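Local coordinates for protein transcriptional regulator, MarR family (PDB 2QWW) that probably binds DNA as a dimeric winged-helix repressor of the MarR family and thereby regulates transcription in Listeria monocytogenes, at residues N33-L39 / L110-S114; G83-L88 / L99-S104; Y29-N33 / N117-A123. All coordinates share one frame; numbering follows the deposited sequence.

Contact 1 (N33-L39 / L110-S114); sequences NAASLGL and LSKRS
Leu37 meets the helix 105-115 with both of its methyl groups, each set against a different kind of surface. CD2 lies over the centre of the Arg113 guanidinium, 3.3 Å from Arg113 CZ, so the flat charged group rests one face on a hydrocarbon while its N-H groups, which point outward in their own plane, stay directed away from the methyl. The bend at chi3 of Arg113 (54°) folds the guanidinium back over Leu37. CD1 instead faces backbone: it is 3.8 Å from Leu110 O and lies beside N and CB of Ser114. Leu110 completes this apolar patch with two branches, CD2 against Leu37 CD2 at 4.1 Å and CD1 against Leu39 CD1 at 4.2 Å.

One turn before Leu37, Asn33 supplies the polar link. Its ND2 donates to Arg113 O over 3.1 Å in an almost straight bond lying in the amide's own plane, and a water sits within hydrogen-bonding distance of both Asn33 OD1 and Arg113 O. Asparagine suits this buried place because it offers a donor and an acceptor side by side.

Farther out, Gly38 ends the long helix in a Schellman motif; its positive phi turns the chain so that Leu39 can point back toward Leu110. Leu39 and Leu110 also pack on Leu84. Helices 33-37 and 110-114 run nearly antiparallel, at 159°, and join the end of helix 8-37 to helix 105-115, the seam expected in MarR proteins between the winged-helix domain and the helices of the dimerisation region.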
ATOM      1  N   ASN A  33      -8.395   7.815  -9.583  1.00 35.65           N
ATOM      2  CA  ASN A  33      -9.741   7.555  -9.137  1.00 35.52           C
ATOM      3  C   ASN A  33     -10.097   8.494  -7.988  1.00 36.22           C
ATOM      4  O   ASN A  33     -11.152   9.084  -7.982  1.00 35.15           O
ATOM      5  CB  ASN A  33      -9.852   6.100  -8.694  1.00 34.37           C
ATOM      6  CG  ASN A  33     -11.273   5.660  -8.491  1.00 34.52           C
ATOM      7  OD1 ASN A  33     -12.172   6.094  -9.198  1.00 37.97           O
ATOM      8  ND2 ASN A  33     -11.483   4.773  -7.547  1.00 33.01           N
ATOM      9  N   ALA A  34      -9.196   8.632  -7.022  1.00 38.18           N
ATOM     10  CA  ALA A  34      -9.428   9.526  -5.886  1.00 38.54           C
ATOM     11  C   ALA A  34      -9.728  10.946  -6.393  1.00 37.86           C
ATOM     12  O   ALA A  34     -10.719  11.535  -5.993  1.00 38.59           O
ATOM     13  CB  ALA A  34      -8.233   9.510  -4.927  1.00 37.75           C
ATOM     14  N   ALA A  35      -8.902  11.443  -7.311  1.00 37.35           N
ATOM     15  CA  ALA A  35      -9.085  12.748  -7.927  1.00 37.55           C
ATOM     16  C   ALA A  35     -10.465  12.911  -8.542  1.00 37.44           C
ATOM     17  O   ALA A  35     -11.060  13.968  -8.420  1.00 38.62           O
ATOM     18  CB  ALA A  35      -8.012  12.985  -8.973  1.00 37.74           C
ATOM     19  N   SER A  36     -10.977  11.851  -9.174  1.00 36.77           N
ATOM     20  CA  SER A  36     -12.311  11.843  -9.793  1.00 34.91           C
ATOM     21  C   SER A  36     -13.440  11.814  -8.776  1.00 34.38           C
ATOM     22  O   SER A  36     -14.602  12.136  -9.109  1.00 31.69           O
ATOM     23  CB  SER A  36     -12.461  10.616 -10.706  1.00 37.03           C
ATOM     24  OG  SER A  36     -12.542   9.413  -9.952  1.00 38.47           O
ATOM     25  N   LEU A  37     -13.127  11.384  -7.552  1.00 32.69           N
ATOM     26  CA  LEU A  37     -14.111  11.356  -6.470  1.00 34.42           C
ATOM     27  C   LEU A  37     -14.045  12.620  -5.610  1.00 33.54           C
ATOM     28  O   LEU A  37     -14.844  12.788  -4.689  1.00 33.18           O
ATOM     29  CB  LEU A  37     -13.905  10.117  -5.602  1.00 37.01           C
ATOM     30  CG  LEU A  37     -14.050   8.784  -6.356  1.00 39.90           C
ATOM     31  CD1 LEU A  37     -13.630   7.631  -5.491  1.00 39.33           C
ATOM     32  CD2 LEU A  37     -15.453   8.593  -6.842  1.00 40.01           C
ATOM     33  N   GLY A  38     -13.087  13.492  -5.920  1.00 33.13           N
ATOM     34  CA  GLY A  38     -12.881  14.758  -5.211  1.00 34.25           C
ATOM     35  C   GLY A  38     -12.100  14.647  -3.906  1.00 33.61           C
ATOM     36  O   GLY A  38     -11.979  15.624  -3.192  1.00 32.73           O
ATOM     37  N   LEU A  39     -11.544  13.468  -3.617  1.00 34.65           N
ATOM     38  CA  LEU A  39     -10.903  13.209  -2.340  1.00 31.31           C
ATOM     39  C   LEU A  39      -9.474  12.787  -2.467  1.00 33.21           C
ATOM     40  O   LEU A  39      -9.056  12.309  -3.508  1.00 32.77           O
ATOM     41  CB  LEU A  39     -11.655  12.095  -1.643  1.00 30.84           C
ATOM     42  CG  LEU A  39     -13.156  12.306  -1.415  1.00 31.20           C
ATOM     43  CD1 LEU A  39     -13.791  11.037  -0.930  1.00 38.15           C
ATOM     44  CD2 LEU A  39     -13.388  13.417  -0.438  1.00 33.01           C
ATOM     45  N   LEU A 110     -19.401   6.960  -2.502  1.00 40.32           N
ATOM     46  CA  LEU A 110     -18.003   7.215  -2.889  1.00 40.72           C
ATOM     47  C   LEU A 110     -17.046   6.141  -2.394  1.00 41.03           C
ATOM     48  O   LEU A 110     -16.031   5.868  -3.053  1.00 41.02           O
ATOM     49  CB  LEU A 110     -17.516   8.581  -2.387  1.00 40.77           C
ATOM     50  CG  LEU A 110     -18.333   9.798  -2.815  1.00 42.01           C
ATOM     51  CD1 LEU A 110     -17.776  11.048  -2.171  1.00 44.86           C
ATOM     52  CD2 LEU A 110     -18.346   9.928  -4.319  1.00 43.11           C
ATOM     53  N   SER A 111     -17.316   5.577  -1.214  1.00 40.45           N
ATOM     54  CA  SER A 111     -16.510   4.464  -0.716  1.00 39.54           C
ATOM     55  C   SER A 111     -16.559   3.360  -1.779  1.00 39.85           C
ATOM     56  O   SER A 111     -15.529   2.890  -2.248  1.00 37.50           O
ATOM     57  CB  SER A 111     -17.067   3.925   0.598  1.00 39.76           C
ATOM     58  OG  SER A 111     -16.202   2.931   1.120  1.00 39.52           O
ATOM     59  N   LYS A 112     -17.771   3.018  -2.198  1.00 40.08           N
ATOM     60  CA  LYS A 112     -18.005   2.010  -3.233  1.00 43.52           C
ATOM     61  C   LYS A 112     -17.261   2.306  -4.550  1.00 44.16           C
ATOM     62  O   LYS A 112     -16.641   1.417  -5.142  1.00 43.90           O
ATOM     63  CB  LYS A 112     -19.513   1.859  -3.483  1.00 43.20           C
ATOM     64  CG  LYS A 112     -20.253   1.181  -2.323  1.00 44.58           C
ATOM     65  CD  LYS A 112     -21.747   1.379  -2.401  1.00 44.77           C
ATOM     66  CE  LYS A 112     -22.450   0.725  -1.217  1.00 49.35           C
ATOM     67  NZ  LYS A 112     -23.919   1.014  -1.220  1.00 41.80           N
ATOM     68  N   ARG A 113     -17.304   3.557  -4.993  1.00 44.29           N
ATOM     69  CA  ARG A 113     -16.596   3.942  -6.209  1.00 44.89           C
ATOM     70  C   ARG A 113     -15.076   3.905  -6.005  1.00 45.68           C
ATOM     71  O   ARG A 113     -14.311   3.748  -6.967  1.00 46.94           O
ATOM     72  CB  ARG A 113     -17.070   5.315  -6.694  1.00 45.27           C
ATOM     73  CG  ARG A 113     -18.531   5.333  -7.165  1.00 46.42           C
ATOM     74  CD  ARG A 113     -18.961   6.724  -7.608  1.00 46.54           C
ATOM     75  NE  ARG A 113     -18.039   7.234  -8.618  1.00 48.36           N
ATOM     76  CZ  ARG A 113     -17.975   8.496  -9.041  1.00 51.96           C
ATOM     77  NH1 ARG A 113     -18.781   9.433  -8.549  1.00 51.72           N
ATOM     78  NH2 ARG A 113     -17.071   8.824  -9.965  1.00 51.03           N
ATOM     79  N   SER A 114     -14.627   4.032  -4.758  1.00 45.41           N
ATOM     80  CA  SER A 114     -13.195   3.949  -4.456  1.00 44.55           C
ATOM     81  C   SER A 114     -12.677   2.506  -4.519  1.00 46.02           C
ATOM     82  O   SER A 114     -11.535   2.261  -4.922  1.00 46.05           O
ATOM     83  CB  SER A 114     -12.905   4.508  -3.065  1.00 44.03           C
ATOM     84  OG  SER A 114     -11.509   4.511  -2.818  1.00 46.13           O
TER
HETATM   85  O   HOH W   1     -14.228   4.520  -9.604  1.00 28.58           O

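Contact 2 (G83-L88 / L99-S104); sequences GLVVKL and LTLKLS
A chi1 of 74° places Lys102 CG between its own backbone N and carbonyl carbon, and from there the aliphatic chain passes over Val86 and Leu88. Lys102 CG presses on Val86 CG2 at 3.3 Å, tighter than usual for two carbons, and Leu88 CD2 meets the same chain at CG and CD. A long lysine suits this outer, solvent-facing side: its methylenes lie against Val86 CG2 and Leu88 CD2, extended as far as CE, and a bend at chi4 (82°) then turns NZ back alongside Val86 CG2. On the other face, Lys87 bends at chi3 (76°), and its CE comes 3.4 Å from Leu99 CD1, while NZ reaches Asn94 OD1.

The backbones pair as an antiparallel hairpin, the wing of the winged helix-turn-helix domain; in related MarR proteins this element commonly reaches the DNA. Val86 and Lys102 form its hydrogen-bonded pair. Val86 N donates to Lys102 O over 2.8 Å, and Lys102 N returns a longer bond to Val86 O. Toward the wing's tip, Leu88 N donates to Thr100 O at 3.0 Å. The non-hydrogen-bonded pair Val85 and Leu103 brings the backbones close, and Val85 CA makes a CA-H...O contact with Lys102 O.

Val85, Leu101 and Leu103 supply the apolar contacts toward the helices, and Lys87 shares the face of Leu101. Val85 CG1 touches Leu103 CD2 at 3.9 Å; Val85 and Leu101 also pack on helix 69-81, and Leu103 on helix 41-52. At the base of the hairpin, Ser104 N donates to Leu84 O over 3.0 Å. Ser104 is the N-cap of helix 105-115: its OG caps Gly107 N, and also lies beside Gly83 O, where the modelled separation is too short to be trusted in detail.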
ATOM      1  N   GLY A  83     -20.482  16.383   4.007  1.00 34.02           N
ATOM      2  CA  GLY A  83     -21.657  15.519   4.163  1.00 32.20           C
ATOM      3  C   GLY A  83     -21.402  14.031   4.028  1.00 31.29           C
ATOM      4  O   GLY A  83     -22.333  13.258   3.897  1.00 33.36           O
ATOM      5  N   LEU A  84     -20.150  13.603   4.117  1.00 31.46           N
ATOM      6  CA  LEU A  84     -19.822  12.204   3.928  1.00 30.35           C
ATOM      7  C   LEU A  84     -19.868  11.353   5.199  1.00 30.73           C
ATOM      8  O   LEU A  84     -19.948  10.133   5.120  1.00 30.85           O
ATOM      9  CB  LEU A  84     -18.459  12.101   3.264  1.00 31.00           C
ATOM     10  CG  LEU A  84     -18.345  12.920   1.972  1.00 32.45           C
ATOM     11  CD1 LEU A  84     -16.982  12.734   1.436  1.00 27.12           C
ATOM     12  CD2 LEU A  84     -19.403  12.514   0.952  1.00 28.05           C
ATOM     13  N   VAL A  85     -19.774  11.971   6.365  1.00 32.81           N
ATOM     14  CA  VAL A  85     -19.841  11.230   7.618  1.00 34.42           C
ATOM     15  C   VAL A  85     -20.796  11.955   8.506  1.00 34.37           C
ATOM     16  O   VAL A  85     -20.964  13.163   8.369  1.00 34.19           O
ATOM     17  CB  VAL A  85     -18.488  11.112   8.358  1.00 33.94           C
ATOM     18  CG1 VAL A  85     -17.411  10.579   7.443  1.00 34.41           C
ATOM     19  CG2 VAL A  85     -18.057  12.418   8.940  1.00 39.70           C
ATOM     20  N   VAL A  86     -21.395  11.225   9.435  1.00 35.57           N
ATOM     21  CA  VAL A  86     -22.308  11.825  10.391  1.00 37.01           C
ATOM     22  C   VAL A  86     -21.869  11.459  11.799  1.00 38.70           C
ATOM     23  O   VAL A  86     -21.469  10.325  12.049  1.00 38.08           O
ATOM     24  CB  VAL A  86     -23.750  11.384  10.129  1.00 37.03           C
ATOM     25  CG1 VAL A  86     -24.088  11.614   8.676  1.00 39.00           C
ATOM     26  CG2 VAL A  86     -23.957   9.938  10.452  1.00 38.70           C
ATOM     27  N   LYS A  87     -21.937  12.419  12.713  1.00 40.78           N
ATOM     28  CA  LYS A  87     -21.561  12.186  14.107  1.00 42.50           C
ATOM     29  C   LYS A  87     -22.702  11.397  14.748  1.00 44.12           C
ATOM     30  O   LYS A  87     -23.876  11.654  14.456  1.00 42.38           O
ATOM     31  CB  LYS A  87     -21.388  13.512  14.855  1.00 41.97           C
ATOM     32  CG  LYS A  87     -20.413  14.479  14.234  1.00 40.75           C
ATOM     33  CD  LYS A  87     -20.532  15.884  14.817  1.00 42.09           C
ATOM     34  CE  LYS A  87     -19.907  16.007  16.193  1.00 42.44           C
ATOM     35  NZ  LYS A  87     -20.006  17.402  16.741  1.00 44.16           N
ATOM     36  N   LEU A  88     -22.374  10.437  15.612  1.00 45.84           N
ATOM     37  CA  LEU A  88     -23.424   9.670  16.299  1.00 47.72           C
ATOM     38  C   LEU A  88     -23.911  10.322  17.607  1.00 49.74           C
ATOM     39  O   LEU A  88     -24.827   9.821  18.254  1.00 50.09           O
ATOM     40  CB  LEU A  88     -22.997   8.215  16.483  1.00 46.73           C
ATOM     41  CG  LEU A  88     -22.814   7.504  15.139  1.00 46.38           C
ATOM     42  CD1 LEU A  88     -22.348   6.090  15.366  1.00 46.87           C
ATOM     43  CD2 LEU A  88     -24.081   7.504  14.305  1.00 48.18           C
ATOM     44  N   LEU A  99     -15.369  11.070  19.855  1.00 46.68           N
ATOM     45  CA  LEU A  99     -16.412  11.197  18.847  1.00 44.02           C
ATOM     46  C   LEU A  99     -16.537   9.903  18.027  1.00 40.37           C
ATOM     47  O   LEU A  99     -15.529   9.316  17.640  1.00 39.20           O
ATOM     48  CB  LEU A  99     -16.057  12.373  17.940  1.00 44.40           C
ATOM     49  CG  LEU A  99     -16.984  12.719  16.781  1.00 44.98           C
ATOM     50  CD1 LEU A  99     -18.346  13.155  17.293  1.00 46.64           C
ATOM     51  CD2 LEU A  99     -16.334  13.808  15.954  1.00 45.25           C
ATOM     52  N   THR A 100     -17.769   9.450  17.791  1.00 37.45           N
ATOM     53  CA  THR A 100     -18.021   8.241  17.004  1.00 36.08           C
ATOM     54  C   THR A 100     -18.727   8.603  15.705  1.00 35.86           C
ATOM     55  O   THR A 100     -19.574   9.488  15.681  1.00 36.12           O
ATOM     56  CB  THR A 100     -18.853   7.224  17.772  1.00 36.79           C
ATOM     57  OG1 THR A 100     -20.077   7.840  18.193  1.00 36.99           O
ATOM     58  CG2 THR A 100     -18.103   6.736  18.979  1.00 37.92           C
ATOM     59  N   LEU A 101     -18.436   7.849  14.652  1.00 36.43           N
ATOM     60  CA  LEU A 101     -18.881   8.196  13.312  1.00 37.83           C
ATOM     61  C   LEU A 101     -19.442   7.062  12.475  1.00 37.66           C
ATOM     62  O   LEU A 101     -19.006   5.918  12.602  1.00 36.92           O
ATOM     63  CB  LEU A 101     -17.641   8.693  12.539  1.00 36.73           C
ATOM     64  CG  LEU A 101     -16.763   9.789  13.157  1.00 38.95           C
ATOM     65  CD1 LEU A 101     -15.466   9.921  12.405  1.00 42.17           C
ATOM     66  CD2 LEU A 101     -17.502  11.118  13.197  1.00 41.75           C
ATOM     67  N   LYS A 102     -20.378   7.406  11.586  1.00 38.11           N
ATOM     68  CA  LYS A 102     -20.836   6.489  10.536  1.00 39.43           C
ATOM     69  C   LYS A 102     -20.865   7.293   9.234  1.00 38.60           C
ATOM     70  O   LYS A 102     -20.909   8.520   9.269  1.00 39.48           O
ATOM     71  CB  LYS A 102     -22.202   5.855  10.831  1.00 38.17           C
ATOM     72  CG  LYS A 102     -23.424   6.729  10.676  1.00 41.81           C
ATOM     73  CD  LYS A 102     -24.668   5.895  10.931  1.00 42.74           C
ATOM     74  CE  LYS A 102     -25.971   6.691  10.854  1.00 52.48           C
ATOM     75  NZ  LYS A 102     -26.476   6.902   9.463  1.00 54.23           N
ATOM     76  N   LEU A 103     -20.818   6.610   8.097  1.00 37.76           N
ATOM     77  CA  LEU A 103     -20.892   7.282   6.801  1.00 36.88           C
ATOM     78  C   LEU A 103     -22.308   7.623   6.435  1.00 36.66           C
ATOM     79  O   LEU A 103     -23.216   6.854   6.705  1.00 36.40           O
ATOM     80  CB  LEU A 103     -20.406   6.389   5.673  1.00 35.69           C
ATOM     81  CG  LEU A 103     -18.957   5.945   5.676  1.00 36.56           C
ATOM     82  CD1 LEU A 103     -18.705   5.232   4.380  1.00 36.87           C
ATOM     83  CD2 LEU A 103     -18.018   7.135   5.816  1.00 35.01           C
ATOM     84  N   SER A 104     -22.477   8.752   5.758  1.00 36.72           N
ATOM     85  CA  SER A 104     -23.778   9.145   5.246  1.00 36.38           C
ATOM     86  C   SER A 104     -23.930   8.277   4.008  1.00 36.20           C
ATOM     87  O   SER A 104     -23.020   7.495   3.677  1.00 35.03           O
ATOM     88  CB  SER A 104     -23.776  10.611   4.845  1.00 36.54           C
ATOM     89  OG  SER A 104     -22.802  10.805   3.830  1.00 36.72           O
TER

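Contact 3 (Y29-N33 / N117-A123); sequences YADQN and NAFMYKA
Tyr29 O is gripped by two donors that reach it from opposite faces of its carbonyl plane: Asn33 N, from within the same helix, and Asn117 ND2, which comes across the contact from above the plane, off the lone pairs, at 2.9 Å. Asn117 OD1 turns to its own helix, accepting from Phe119 N at 2.9 Å and, weakly, from Met120 N. With CG anti to the backbone N (chi1 -178°), the amide stretches from the N-cap position to both partners, a double task that suits asparagine, donor and acceptor in one. The Asn33 amide, its ND2 engaged by Arg113 O, stacks on it, the planes only 10° apart, and the water at Asn33 OD1 also accepts from Ala118 N.

Gln32 CB lies over one face of the Phe119 ring in a CH-pi contact, 4.3 Å from its centroid. The Tyr29 ring meets three groups obliquely: Phe119 O, SE of Met120 (a selenomethionine), 3.8 Å from Tyr29 CD2, and Ala123, whose CB approaches Tyr29 CZ to 3.4 Å. Alanine's single methyl permits so close an approach.

Beyond, Met120 packs on Leu16 of the second subunit, and Tyr121 OH bonds Ser13 OG there. An asparagine N-cap thus docks helix 118-128 on helix 8-37, within the helical dimerisation region characteristic of MarR proteins.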
ATOM      1  N   TYR A  29      -3.393   4.514 -10.629  1.00 40.14           N
ATOM      2  CA  TYR A  29      -4.805   4.501 -11.016  1.00 40.52           C
ATOM      3  C   TYR A  29      -5.712   4.793  -9.836  1.00 39.91           C
ATOM      4  O   TYR A  29      -6.823   5.278 -10.027  1.00 38.80           O
ATOM      5  CB  TYR A  29      -5.234   3.162 -11.632  1.00 39.29           C
ATOM      6  CG  TYR A  29      -4.736   2.942 -13.031  1.00 41.24           C
ATOM      7  CD1 TYR A  29      -5.240   3.698 -14.085  1.00 40.09           C
ATOM      8  CD2 TYR A  29      -3.775   1.976 -13.315  1.00 40.09           C
ATOM      9  CE1 TYR A  29      -4.793   3.518 -15.368  1.00 39.70           C
ATOM     10  CE2 TYR A  29      -3.321   1.785 -14.614  1.00 41.33           C
ATOM     11  CZ  TYR A  29      -3.843   2.556 -15.634  1.00 40.37           C
ATOM     12  OH  TYR A  29      -3.416   2.400 -16.935  1.00 41.64           O
ATOM     13  N   ALA A  30      -5.268   4.410  -8.639  1.00 40.52           N
ATOM     14  CA  ALA A  30      -5.983   4.701  -7.392  1.00 40.51           C
ATOM     15  C   ALA A  30      -5.978   6.220  -7.159  1.00 40.51           C
ATOM     16  O   ALA A  30      -6.963   6.777  -6.702  1.00 42.22           O
ATOM     17  CB  ALA A  30      -5.323   3.967  -6.219  1.00 41.21           C
ATOM     18  N   ASP A  31      -4.869   6.882  -7.496  1.00 41.47           N
ATOM     19  CA  ASP A  31      -4.759   8.344  -7.416  1.00 42.22           C
ATOM     20  C   ASP A  31      -5.676   9.034  -8.408  1.00 41.52           C
ATOM     21  O   ASP A  31      -6.273  10.049  -8.073  1.00 41.74           O
ATOM     22  CB  ASP A  31      -3.339   8.836  -7.714  1.00 43.76           C
ATOM     23  CG  ASP A  31      -2.332   8.419  -6.670  1.00 47.89           C
ATOM     24  OD1 ASP A  31      -2.729   8.033  -5.552  1.00 58.86           O
ATOM     25  OD2 ASP A  31      -1.123   8.489  -6.980  1.00 59.51           O
ATOM     26  N   GLN A  32      -5.745   8.528  -9.641  1.00 40.74           N
ATOM     27  CA  GLN A  32      -6.655   9.090 -10.638  1.00 40.86           C
ATOM     28  C   GLN A  32      -8.083   8.957 -10.173  1.00 38.18           C
ATOM     29  O   GLN A  32      -8.900   9.822 -10.422  1.00 39.74           O
ATOM     30  CB  GLN A  32      -6.633   8.332 -11.961  1.00 40.47           C
ATOM     31  CG  GLN A  32      -5.400   8.392 -12.792  1.00 45.48           C
ATOM     32  CD  GLN A  32      -5.646   7.782 -14.174  1.00 46.19           C
ATOM     33  OE1 GLN A  32      -6.618   8.129 -14.860  1.00 54.86           O
ATOM     34  NE2 GLN A  32      -4.756   6.888 -14.594  1.00 54.29           N
ATOM     35  N   ASN A  33      -8.395   7.815  -9.583  1.00 35.65           N
ATOM     36  CA  ASN A  33      -9.741   7.555  -9.137  1.00 35.52           C
ATOM     37  C   ASN A  33     -10.097   8.494  -7.988  1.00 36.22           C
ATOM     38  O   ASN A  33     -11.152   9.084  -7.982  1.00 35.15           O
ATOM     39  CB  ASN A  33      -9.852   6.100  -8.694  1.00 34.37           C
ATOM     40  CG  ASN A  33     -11.273   5.660  -8.491  1.00 34.52           C
ATOM     41  OD1 ASN A  33     -12.172   6.094  -9.198  1.00 37.97           O
ATOM     42  ND2 ASN A  33     -11.483   4.773  -7.547  1.00 33.01           N
ATOM     43  N   ASN A 117     -12.490   0.652  -8.546  1.00 43.45           N
ATOM     44  CA  ASN A 117     -11.785   1.684  -9.314  1.00 41.12           C
ATOM     45  C   ASN A 117     -11.977   1.598 -10.831  1.00 42.13           C
ATOM     46  O   ASN A 117     -11.313   0.811 -11.498  1.00 41.23           O
ATOM     47  CB  ASN A 117     -10.302   1.648  -8.946  1.00 41.20           C
ATOM     48  CG  ASN A 117      -9.501   2.711  -9.653  1.00 37.64           C
ATOM     49  OD1 ASN A 117      -9.988   3.371 -10.565  1.00 34.66           O
ATOM     50  ND2 ASN A 117      -8.255   2.877  -9.243  1.00 35.44           N
ATOM     51  N   ALA A 118     -12.868   2.434 -11.369  1.00 41.11           N
ATOM     52  CA  ALA A 118     -13.194   2.422 -12.807  1.00 41.54           C
ATOM     53  C   ALA A 118     -12.015   2.637 -13.738  1.00 41.10           C
ATOM     54  O   ALA A 118     -12.030   2.143 -14.862  1.00 41.65           O
ATOM     55  CB  ALA A 118     -14.291   3.424 -13.120  1.00 41.20           C
ATOM     56  N   PHE A 119     -10.996   3.357 -13.279  1.00 40.74           N
ATOM     57  CA  PHE A 119      -9.785   3.564 -14.069  1.00 41.10           C
ATOM     58  C   PHE A 119      -8.874   2.320 -14.105  1.00 40.75           C
ATOM     59  O   PHE A 119      -8.087   2.144 -15.053  1.00 38.25           O
ATOM     60  CB  PHE A 119      -8.981   4.756 -13.530  1.00 42.34           C
ATOM     61  CG  PHE A 119      -9.714   6.064 -13.604  1.00 40.12           C
ATOM     62  CD1 PHE A 119      -9.587   6.880 -14.712  1.00 46.58           C
ATOM     63  CD2 PHE A 119     -10.543   6.471 -12.571  1.00 44.09           C
ATOM     64  CE1 PHE A 119     -10.268   8.091 -14.784  1.00 46.58           C
ATOM     65  CE2 PHE A 119     -11.231   7.674 -12.640  1.00 43.66           C
ATOM     66  CZ  PHE A 119     -11.093   8.482 -13.741  1.00 42.72           C
HETATM   67  N   MSE A 120      -8.944   1.495 -13.060  1.00 38.80           N
HETATM   68  CA  MSE A 120      -8.153   0.266 -12.980  1.00 38.19           C
HETATM   69  C   MSE A 120      -8.816  -0.774 -13.857  1.00 38.57           C
HETATM   70  O   MSE A 120      -8.149  -1.548 -14.531  1.00 38.52           O
HETATM   71  CB  MSE A 120      -8.113  -0.254 -11.535  1.00 40.29           C
HETATM   72  CG  MSE A 120      -7.220  -1.450 -11.317  1.00 41.07           C
HETATM   73 SE   MSE A 120      -5.405  -0.952 -11.627  0.75 48.95          SE
HETATM   74  CE  MSE A 120      -4.653  -2.498 -12.097  1.00 52.25           C
ATOM     75  N   TYR A 121     -10.139  -0.809 -13.804  1.00 36.24           N
ATOM     76  CA  TYR A 121     -10.911  -1.715 -14.626  1.00 39.62           C
ATOM     77  C   TYR A 121     -10.693  -1.478 -16.112  1.00 40.22           C
ATOM     78  O   TYR A 121     -10.398  -2.438 -16.830  1.00 41.56           O
ATOM     79  CB  TYR A 121     -12.392  -1.639 -14.292  1.00 39.31           C
ATOM     80  CG  TYR A 121     -12.778  -2.491 -13.114  1.00 43.13           C
ATOM     81  CD1 TYR A 121     -12.504  -2.088 -11.819  1.00 45.60           C
ATOM     82  CD2 TYR A 121     -13.442  -3.698 -13.294  1.00 46.38           C
ATOM     83  CE1 TYR A 121     -12.860  -2.861 -10.735  1.00 47.47           C
ATOM     84  CE2 TYR A 121     -13.813  -4.478 -12.209  1.00 46.26           C
ATOM     85  CZ  TYR A 121     -13.518  -4.050 -10.936  1.00 45.23           C
ATOM     86  OH  TYR A 121     -13.860  -4.807  -9.847  1.00 47.94           O
ATOM     87  N   LYS A 122     -10.826  -0.230 -16.576  1.00 38.85           N
ATOM     88  CA  LYS A 122     -10.595   0.076 -17.991  1.00 38.41           C
ATOM     89  C   LYS A 122      -9.194  -0.360 -18.400  1.00 37.72           C
ATOM     90  O   LYS A 122      -9.015  -0.964 -19.444  1.00 37.84           O
ATOM     91  CB  LYS A 122     -10.800   1.560 -18.300  1.00 39.37           C
ATOM     92  N   ALA A 123      -8.209  -0.050 -17.563  1.00 37.01           N
ATOM     93  CA  ALA A 123      -6.827  -0.467 -17.791  1.00 36.55           C
ATOM     94  C   ALA A 123      -6.657  -1.987 -17.925  1.00 35.59           C
ATOM     95  O   ALA A 123      -5.888  -2.450 -18.765  1.00 35.16           O
ATOM     96  CB  ALA A 123      -5.954   0.046 -16.690  1.00 37.20           C
TER
HETATM   97  O   HOH W   1     -14.228   4.520  -9.604  1.00 28.58           O

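Overall arrangement
From the N terminus, helix 8-37 offers residues 29-33 to contact 3 and then its last turn to contact 1, with Asn33 shared by both. The chain next runs through helices 41-52, 58-65 and 69-81 into the wing, where contact 2 closes a short hairpin loop. Helix 105-115 follows and returns to the end of helix 8-37, closing contact 1; helix 118-128 then closes contact 3. The loops are nested, contact 2 inside contact 1 and that inside contact 3, without crossing. Contacts 1 and 2 touch through Leu84, at the base of the wing, and the chain just after helix 8-37. Contacts 2 and 3 stay about 12 Å apart at their nearest atoms.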